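Local atomic coordinates of esterase (Rhizomucor miehei CAU432, PDB entry 4WY8), a protein that hydrolyses carboxylic ester bonds, probably by the nucleophilic mechanism of alpha/beta hydrolases. Residues Y211-K216 against A260-E265. Residues are numbered along the deposited sequence; the frame is centred on the assembly and turned at random.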
ATOM      1  N   TYR A 211     -18.470 -11.960  -7.413  1.00 20.84           N
ATOM      2  CA  TYR A 211     -17.635 -10.904  -6.829  1.00 20.22           C
ATOM      3  C   TYR A 211     -17.836  -9.543  -7.508  1.00 26.26           C
ATOM      4  O   TYR A 211     -16.859  -8.793  -7.754  1.00 18.16           O
ATOM      5  CB  TYR A 211     -16.172 -11.308  -6.896  1.00 18.80           C
ATOM      6  CG  TYR A 211     -15.816 -12.553  -6.096  1.00 18.61           C
ATOM      7  CD1 TYR A 211     -15.477 -12.466  -4.758  1.00 22.63           C
ATOM      8  CD2 TYR A 211     -15.816 -13.818  -6.699  1.00 19.23           C
ATOM      9  CE1 TYR A 211     -15.115 -13.610  -4.025  1.00 24.69           C
ATOM     10  CE2 TYR A 211     -15.477 -14.961  -5.984  1.00 20.81           C
ATOM     11  CZ  TYR A 211     -15.131 -14.848  -4.645  1.00 25.31           C
ATOM     12  OH  TYR A 211     -14.786 -15.970  -3.920  1.00 27.49           O
ATOM     13  N   TYR A 212     -19.109  -9.250  -7.802  1.00 21.74           N
ATOM     14  CA  TYR A 212     -19.575  -7.964  -8.323  1.00 23.02           C
ATOM     15  C   TYR A 212     -19.155  -7.706  -9.770  1.00 19.81           C
ATOM     16  O   TYR A 212     -20.013  -7.602 -10.643  1.00 23.43           O
ATOM     17  CB  TYR A 212     -19.099  -6.837  -7.396  1.00 26.74           C
ATOM     18  CG  TYR A 212     -19.617  -5.463  -7.741  1.00 28.83           C
ATOM     19  CD1 TYR A 212     -20.953  -5.133  -7.535  1.00 35.32           C
ATOM     20  CD2 TYR A 212     -18.770  -4.488  -8.269  1.00 29.36           C
ATOM     21  CE1 TYR A 212     -21.440  -3.870  -7.847  1.00 32.05           C
ATOM     22  CE2 TYR A 212     -19.248  -3.223  -8.589  1.00 33.60           C
ATOM     23  CZ  TYR A 212     -20.581  -2.922  -8.373  1.00 30.30           C
ATOM     24  OH  TYR A 212     -21.058  -1.674  -8.694  1.00 32.15           O
ATOM     25  N   LEU A 213     -17.858  -7.594 -10.043  1.00 19.14           N
ATOM     26  CA  LEU A 213     -17.392  -7.565 -11.432  1.00 16.68           C
ATOM     27  C   LEU A 213     -17.252  -9.004 -11.905  1.00 18.22           C
ATOM     28  O   LEU A 213     -16.489  -9.756 -11.325  1.00 21.42           O
ATOM     29  CB  LEU A 213     -16.053  -6.824 -11.593  1.00 15.29           C
ATOM     30  CG  LEU A 213     -15.485  -6.852 -13.038  1.00 16.54           C
ATOM     31  CD1 LEU A 213     -16.416  -6.122 -14.004  1.00 11.65           C
ATOM     32  CD2 LEU A 213     -14.087  -6.227 -13.122  1.00 14.77           C
ATOM     33  N   THR A 214     -17.977  -9.383 -12.948  1.00 15.51           N
ATOM     34  CA  THR A 214     -17.974 -10.763 -13.421  1.00 15.77           C
ATOM     35  C   THR A 214     -17.329 -10.859 -14.806  1.00 15.61           C
ATOM     36  O   THR A 214     -17.169  -9.848 -15.492  1.00 14.49           O
ATOM     37  CB  THR A 214     -19.410 -11.306 -13.498  1.00 15.38           C
ATOM     38  OG1 THR A 214     -20.152 -10.501 -14.418  1.00 12.29           O
ATOM     39  CG2 THR A 214     -20.091 -11.200 -12.136  1.00 16.65           C
ATOM     40  N   ARG A 215     -16.988 -12.072 -15.221  1.00 12.84           N
ATOM     41  CA  ARG A 215     -16.467 -12.297 -16.556  1.00 12.28           C
ATOM     42  C   ARG A 215     -17.512 -11.887 -17.573  1.00 15.20           C
ATOM     43  O   ARG A 215     -17.217 -11.198 -18.555  1.00 16.69           O
ATOM     44  CB  ARG A 215     -16.108 -13.760 -16.738  1.00 14.68           C
ATOM     45  CG  ARG A 215     -15.787 -14.181 -18.164  1.00 18.00           C
ATOM     46  CD  ARG A 215     -15.818 -15.712 -18.277  1.00 16.85           C
ATOM     47  NE  ARG A 215     -14.547 -16.306 -17.904  1.00 23.88           N
ATOM     48  CZ  ARG A 215     -14.410 -17.433 -17.205  1.00 24.65           C
ATOM     49  NH1 ARG A 215     -15.471 -18.108 -16.787  1.00 25.58           N
ATOM     50  NH2 ARG A 215     -13.196 -17.879 -16.909  1.00 24.84           N
ATOM     51  N   LYS A 216     -18.756 -12.256 -17.301  1.00 13.85           N
ATOM     52  CA  LYS A 216     -19.854 -11.933 -18.195  1.00 16.77           C
ATOM     53  C   LYS A 216     -19.918 -10.436 -18.494  1.00 13.62           C
ATOM     54  O   LYS A 216     -20.059 -10.001 -19.648  1.00 14.21           O
ATOM     55  CB  LYS A 216     -21.160 -12.423 -17.576  1.00 23.44           C
ATOM     56  CG  LYS A 216     -22.262 -12.559 -18.578  1.00 30.04           C
ATOM     57  CD  LYS A 216     -23.499 -13.195 -17.975  1.00 35.40           C
ATOM     58  CE  LYS A 216     -24.406 -13.668 -19.108  1.00 44.54           C
ATOM     59  NZ  LYS A 216     -24.489 -12.635 -20.202  1.00 40.41           N
ATOM     60  N   ALA A 260      -9.498 -10.272  -4.700  1.00 13.16           N
ATOM     61  CA  ALA A 260     -10.615 -11.037  -5.277  1.00 15.83           C
ATOM     62  C   ALA A 260     -11.220 -10.316  -6.476  1.00 13.03           C
ATOM     63  O   ALA A 260     -12.278  -9.718  -6.362  1.00 15.87           O
ATOM     64  CB  ALA A 260     -11.676 -11.309  -4.229  1.00 13.52           C
ATOM     65  N   ASP A 261     -10.536 -10.371  -7.620  1.00 13.06           N
ATOM     66  CA  ASP A 261     -10.884  -9.559  -8.796  1.00 14.31           C
ATOM     67  C   ASP A 261     -10.453 -10.320 -10.034  1.00 15.47           C
ATOM     68  O   ASP A 261      -9.320 -10.832 -10.080  1.00  9.83           O
ATOM     69  CB  ASP A 261     -10.189  -8.181  -8.729  1.00 12.37           C
ATOM     70  CG  ASP A 261     -10.548  -7.244  -9.913  1.00 21.15           C
ATOM     71  OD1 ASP A 261     -11.378  -7.592 -10.802  1.00 17.27           O
ATOM     72  OD2 ASP A 261     -10.014  -6.100  -9.922  1.00 21.44           O
ATOM     73  N   VAL A 262     -11.340 -10.407 -11.028  1.00 12.62           N
ATOM     74  CA  VAL A 262     -10.988 -11.094 -12.273  1.00 13.60           C
ATOM     75  C   VAL A 262      -9.809 -10.409 -12.969  1.00 13.35           C
ATOM     76  O   VAL A 262      -9.028 -11.068 -13.655  1.00 14.06           O
ATOM     77  CB  VAL A 262     -12.177 -11.166 -13.267  1.00 12.82           C
ATOM     78  CG1 VAL A 262     -13.265 -12.068 -12.724  1.00 12.73           C
ATOM     79  CG2 VAL A 262     -12.713  -9.760 -13.594  1.00 13.22           C
ATOM     80  N   LEU A 263      -9.645  -9.108 -12.740  1.00  9.84           N
ATOM     81  CA  LEU A 263      -8.589  -8.332 -13.404  1.00 11.77           C
ATOM     82  C   LEU A 263      -7.266  -8.370 -12.661  1.00  9.82           C
ATOM     83  O   LEU A 263      -6.316  -7.676 -13.038  1.00 11.33           O
ATOM     84  CB  LEU A 263      -9.023  -6.859 -13.562  1.00 10.01           C
ATOM     85  CG  LEU A 263     -10.311  -6.604 -14.349  1.00 13.96           C
ATOM     86  CD1 LEU A 263     -10.587  -5.125 -14.414  1.00  9.67           C
ATOM     87  CD2 LEU A 263     -10.179  -7.209 -15.766  1.00 12.70           C
ATOM     88  N   ARG A 264      -7.206  -9.125 -11.568  1.00 10.25           N
ATOM     89  CA  ARG A 264      -6.010  -9.100 -10.729  1.00 11.17           C
ATOM     90  C   ARG A 264      -4.741  -9.474 -11.477  1.00 14.90           C
ATOM     91  O   ARG A 264      -3.726  -8.740 -11.442  1.00 11.73           O
ATOM     92  CB  ARG A 264      -6.168 -10.040  -9.549  1.00 13.22           C
ATOM     93  CG  ARG A 264      -4.943 -10.041  -8.640  1.00 14.69           C
ATOM     94  CD  ARG A 264      -5.085 -11.052  -7.524  1.00 12.64           C
ATOM     95  NE  ARG A 264      -4.820 -12.405  -7.982  1.00 13.87           N
ATOM     96  CZ  ARG A 264      -5.287 -13.493  -7.382  1.00 16.60           C
ATOM     97  NH1 ARG A 264      -6.065 -13.366  -6.315  1.00 15.55           N
ATOM     98  NH2 ARG A 264      -4.989 -14.700  -7.854  1.00 15.56           N
ATOM     99  N   GLU A 265      -4.797 -10.613 -12.166  1.00 14.73           N
ATOM    100  CA  GLU A 265      -3.586 -11.139 -12.809  1.00 14.65           C
ATOM    101  C   GLU A 265      -3.042 -10.241 -13.914  1.00 13.84           C
ATOM    102  O   GLU A 265      -1.835 -10.042 -13.978  1.00 16.26           O
ATOM    103  CB  GLU A 265      -3.853 -12.547 -13.322  1.00 16.42           C
ATOM    104  CG  GLU A 265      -3.921 -13.530 -12.166  1.00 19.60           C
ATOM    105  CD  GLU A 265      -2.686 -13.429 -11.269  1.00 27.34           C
ATOM    106  OE1 GLU A 265      -1.566 -13.488 -11.819  1.00 39.38           O
ATOM    107  OE2 GLU A 265      -2.812 -13.245 -10.030  1.00 27.79           O
TER
HETATM  108  O   HOH W   1     -14.299  -8.393  -7.732  1.00 14.27           O
HETATM  109  O   HOH W   2     -13.898  -9.298 -10.302  1.00 14.31           O
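Leu213 reaches from the loop ahead of helix 215-225 into the turn Asp261-Arg264, and its CD2 branch makes most of its contacts. Its CB points toward the turn; Leu213 CG stands anti to the backbone N (chi1 176°) and comes within 4.1 Å of Val262 CG2. Beyond it Leu213 CD2 meets three side chains: Val262 CG2 at 3.8 Å, Leu263 CD1 at 3.9 Å and OD1 of the Asp261 carboxylate. The Leu213 and Val262 side chains cross at about a right angle, while Met218 and Phe221 of helix 215-225 also touch Leu213. In this alpha/beta hydrolase fold, the turn follows strand 253-258 and carries Asp261, probably the acid of a Ser164-His291-Asp261 catalytic triad; its OD2 is hydrogen-bonded to His291 ND1. The other oxygen, Asp261 OD1, accepts a nearly straight bond from Leu263 N (3.0 Å, 175°), the N-H arriving from above the carboxylate plane, so both oxygens are gripped and the rotation of the group is fixed. Leu213 and Leu263 both also touch His291, so apolar groups lie beside the presumed acid-histidine pair. Nearer the start of both segments, Tyr211 CD1 and CE1 approach Ala260 CB obliquely, CD1 at 4.0 Å from Ala260 CB. Two waters join the backbones: one lies within hydrogen-bonding distance of both Tyr211 O and Ala260 O, the other accepts a hydrogen bond from Val262 N (2.9 Å) and lies 2.8 Å from Leu213 O.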